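Local coordinates for protein HTPA Reductase (Selaginella moellendorffii, PDB 5U5I) that probably catalyses the NAD(P)H-dependent reduction of 4-hydroxy-tetrahydrodipicolinate to tetrahydrodipicolinate in the diaminopimelate route to lysine, at residues Q156-H161 with Q190-R195. Residues are numbered along the deposited sequence; the frame is centred on the assembly and turned at random.
Sequences QVTESH and QVELVR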
loop_
_atom_site.group_PDB
_atom_site.type_symbol
_atom_site.label_atom_id
_atom_site.label_comp_id
_atom_site.label_asym_id
_atom_site.label_seq_id
_atom_site.Cartn_x
_atom_site.Cartn_y
_atom_site.Cartn_z
ATOM N N GLN B 156 12.425 -8.580 -0.139
ATOM C CA GLN B 156 12.378 -9.805 -0.958
ATOM C C GLN B 156 11.098 -9.764 -1.807
ATOM O O GLN B 156 10.014 -9.491 -1.275
ATOM C CB GLN B 156 12.345 -11.056 -0.089
ATOM C CG GLN B 156 13.565 -11.257 0.792
ATOM C CD GLN B 156 13.349 -12.298 1.883
ATOM O OE1 GLN B 156 13.780 -12.109 3.014
ATOM N NE2 GLN B 156 12.685 -13.399 1.548
ATOM N N VAL B 157 11.223 -10.031 -3.111
ATOM C CA VAL B 157 10.068 -10.096 -4.025
ATOM C C VAL B 157 10.100 -11.428 -4.762
ATOM O O VAL B 157 11.079 -11.746 -5.440
ATOM C CB VAL B 157 10.055 -8.954 -5.063
ATOM C CG1 VAL B 157 8.823 -9.056 -5.967
ATOM C CG2 VAL B 157 10.112 -7.600 -4.377
ATOM N N THR B 158 9.030 -12.200 -4.618
ATOM C CA THR B 158 8.907 -13.463 -5.320
ATOM C C THR B 158 7.585 -13.499 -6.111
ATOM O O THR B 158 6.549 -12.986 -5.675
ATOM C CB THR B 158 9.115 -14.683 -4.387
ATOM O OG1 THR B 158 8.871 -15.892 -5.120
ATOM C CG2 THR B 158 8.196 -14.657 -3.187
ATOM N N GLU B 159 7.654 -14.103 -7.288
ATOM C CA GLU B 159 6.623 -13.939 -8.302
ATOM C C GLU B 159 6.448 -15.252 -9.079
ATOM O O GLU B 159 7.430 -15.896 -9.444
ATOM C CB GLU B 159 7.049 -12.769 -9.191
ATOM C CG GLU B 159 6.113 -12.375 -10.305
ATOM C CD GLU B 159 6.511 -12.988 -11.639
ATOM O OE1 GLU B 159 6.215 -14.177 -11.862
ATOM O OE2 GLU B 159 7.126 -12.283 -12.468
ATOM N N SER B 160 5.194 -15.641 -9.310
ATOM C CA SER B 160 4.867 -16.875 -10.018
ATOM C C SER B 160 3.762 -16.676 -11.059
ATOM O O SER B 160 2.665 -16.224 -10.734
ATOM C CB SER B 160 4.467 -17.975 -9.033
ATOM O OG SER B 160 4.147 -19.175 -9.713
ATOM N N HIS B 161 4.087 -17.034 -12.302
ATOM C CA HIS B 161 3.167 -17.043 -13.431
ATOM C C HIS B 161 3.359 -18.375 -14.185
ATOM O O HIS B 161 4.310 -19.129 -13.924
ATOM C CB HIS B 161 3.461 -15.866 -14.383
ATOM C CG HIS B 161 2.973 -14.535 -13.896
ATOM N ND1 HIS B 161 3.618 -13.814 -12.914
ATOM C CD2 HIS B 161 1.911 -13.785 -14.276
ATOM C CE1 HIS B 161 2.963 -12.687 -12.693
ATOM N NE2 HIS B 161 1.925 -12.642 -13.510
ATOM N N GLN B 190 16.786 -9.045 -8.997
ATOM C CA GLN B 190 16.643 -9.723 -7.705
ATOM C C GLN B 190 15.257 -10.320 -7.451
ATOM O O GLN B 190 15.064 -10.983 -6.432
ATOM C CB GLN B 190 16.976 -8.773 -6.555
ATOM C CG GLN B 190 18.422 -8.324 -6.507
ATOM C CD GLN B 190 18.705 -7.579 -5.228
ATOM O OE1 GLN B 190 18.749 -6.354 -5.211
ATOM N NE2 GLN B 190 18.854 -8.318 -4.137
ATOM N N VAL B 191 14.286 -10.075 -8.338
ATOM C CA VAL B 191 12.983 -10.737 -8.223
ATOM C C VAL B 191 13.200 -12.220 -8.483
ATOM O O VAL B 191 13.906 -12.598 -9.421
ATOM C CB VAL B 191 11.907 -10.191 -9.192
ATOM C CG1 VAL B 191 10.594 -10.948 -9.014
ATOM C CG2 VAL B 191 11.666 -8.707 -8.959
ATOM N N GLU B 192 12.614 -13.043 -7.621
ATOM C CA GLU B 192 12.695 -14.489 -7.744
ATOM C C GLU B 192 11.530 -14.942 -8.609
ATOM O O GLU B 192 10.369 -14.778 -8.227
ATOM C CB GLU B 192 12.632 -15.116 -6.357
ATOM C CG GLU B 192 12.977 -16.594 -6.310
ATOM C CD GLU B 192 13.679 -16.996 -5.019
ATOM O OE1 GLU B 192 13.498 -16.306 -3.981
ATOM O OE2 GLU B 192 14.416 -18.008 -5.043
ATOM N N LEU B 193 11.842 -15.480 -9.786
ATOM C CA LEU B 193 10.824 -15.914 -10.741
ATOM C C LEU B 193 10.587 -17.404 -10.585
ATOM O O LEU B 193 11.375 -18.213 -11.074
ATOM C CB LEU B 193 11.251 -15.595 -12.181
ATOM C CG LEU B 193 11.490 -14.130 -12.576
ATOM C CD1 LEU B 193 11.791 -14.034 -14.068
ATOM C CD2 LEU B 193 10.310 -13.242 -12.227
ATOM N N VAL B 194 9.511 -17.769 -9.896
ATOM C CA VAL B 194 9.133 -19.170 -9.760
ATOM C C VAL B 194 8.378 -19.563 -11.023
ATOM O O VAL B 194 7.324 -19.006 -11.312
ATOM C CB VAL B 194 8.284 -19.420 -8.499
ATOM C CG1 VAL B 194 7.814 -20.869 -8.436
ATOM C CG2 VAL B 194 9.091 -19.068 -7.252
ATOM N N ARG B 195 8.959 -20.489 -11.784
ATOM C CA ARG B 195 8.367 -21.003 -13.025
ATOM C C ARG B 195 8.266 -22.540 -13.132
ATOM O O ARG B 195 7.663 -23.039 -14.088
ATOM C CB ARG B 195 9.156 -20.452 -14.219
ATOM C CG ARG B 195 9.040 -18.945 -14.408
ATOM C CD ARG B 195 7.634 -18.554 -14.837
ATOM N NE ARG B 195 7.487 -17.126 -15.113
ATOM C CZ ARG B 195 7.373 -16.160 -14.194
ATOM N NH1 ARG B 195 7.429 -16.427 -12.884
ATOM N NH2 ARG B 195 7.226 -14.895 -14.594
HETATM O O HOH W 1 13.858 -11.083 -4.066
#
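Gln190 and Val157 meet through water 1, which takes the N-H of Val157 and donates to O of Gln190 at 2.7 Å, bridging the two segments just before their direct backbone bonds begin. This is the parallel pairing of a beta-alpha-beta unit: strand 154-161 crosses over through helix 170-181 to strand 192-194, which forms one border of the four-stranded mixed sheet in the C-terminal domain of this DapB-family reductase. At Val191 the CG1 methyl lies 4.0 Å from CG1 of Val157, and Ile176 of the crossover helix packs on both valines. Glu192 then straddles Thr158 in the usual parallel fashion: its N-H runs almost straight (175°) to O of Val157, while its O accepts from N of Glu159. Leu193 stands alongside Glu159 on the same face of the sheet, with CD2 touching OE2 at 3.3 Å; the backbone N of Ser169 hydrogen-bonds that oxygen. Val194 turns to the other face, beside Thr158 and Ser160, and its N donates to O of Glu159 at 2.8 Å. Arg195 bends at chi2 (-68°) and folds back toward Glu159 to form a salt bridge with it, while its NE is taken by O of Lys165. The guanidinium, with CB of His161 over one face, is further fixed by NH1 bonding to O of Val194. OE1 of Glu159 is gripped from opposite faces of its carboxylate: NH1 of Arg195 arrives on the syn side at 2.8 Å, and ND1 of His161, also 2.8 Å away, comes from above the plane.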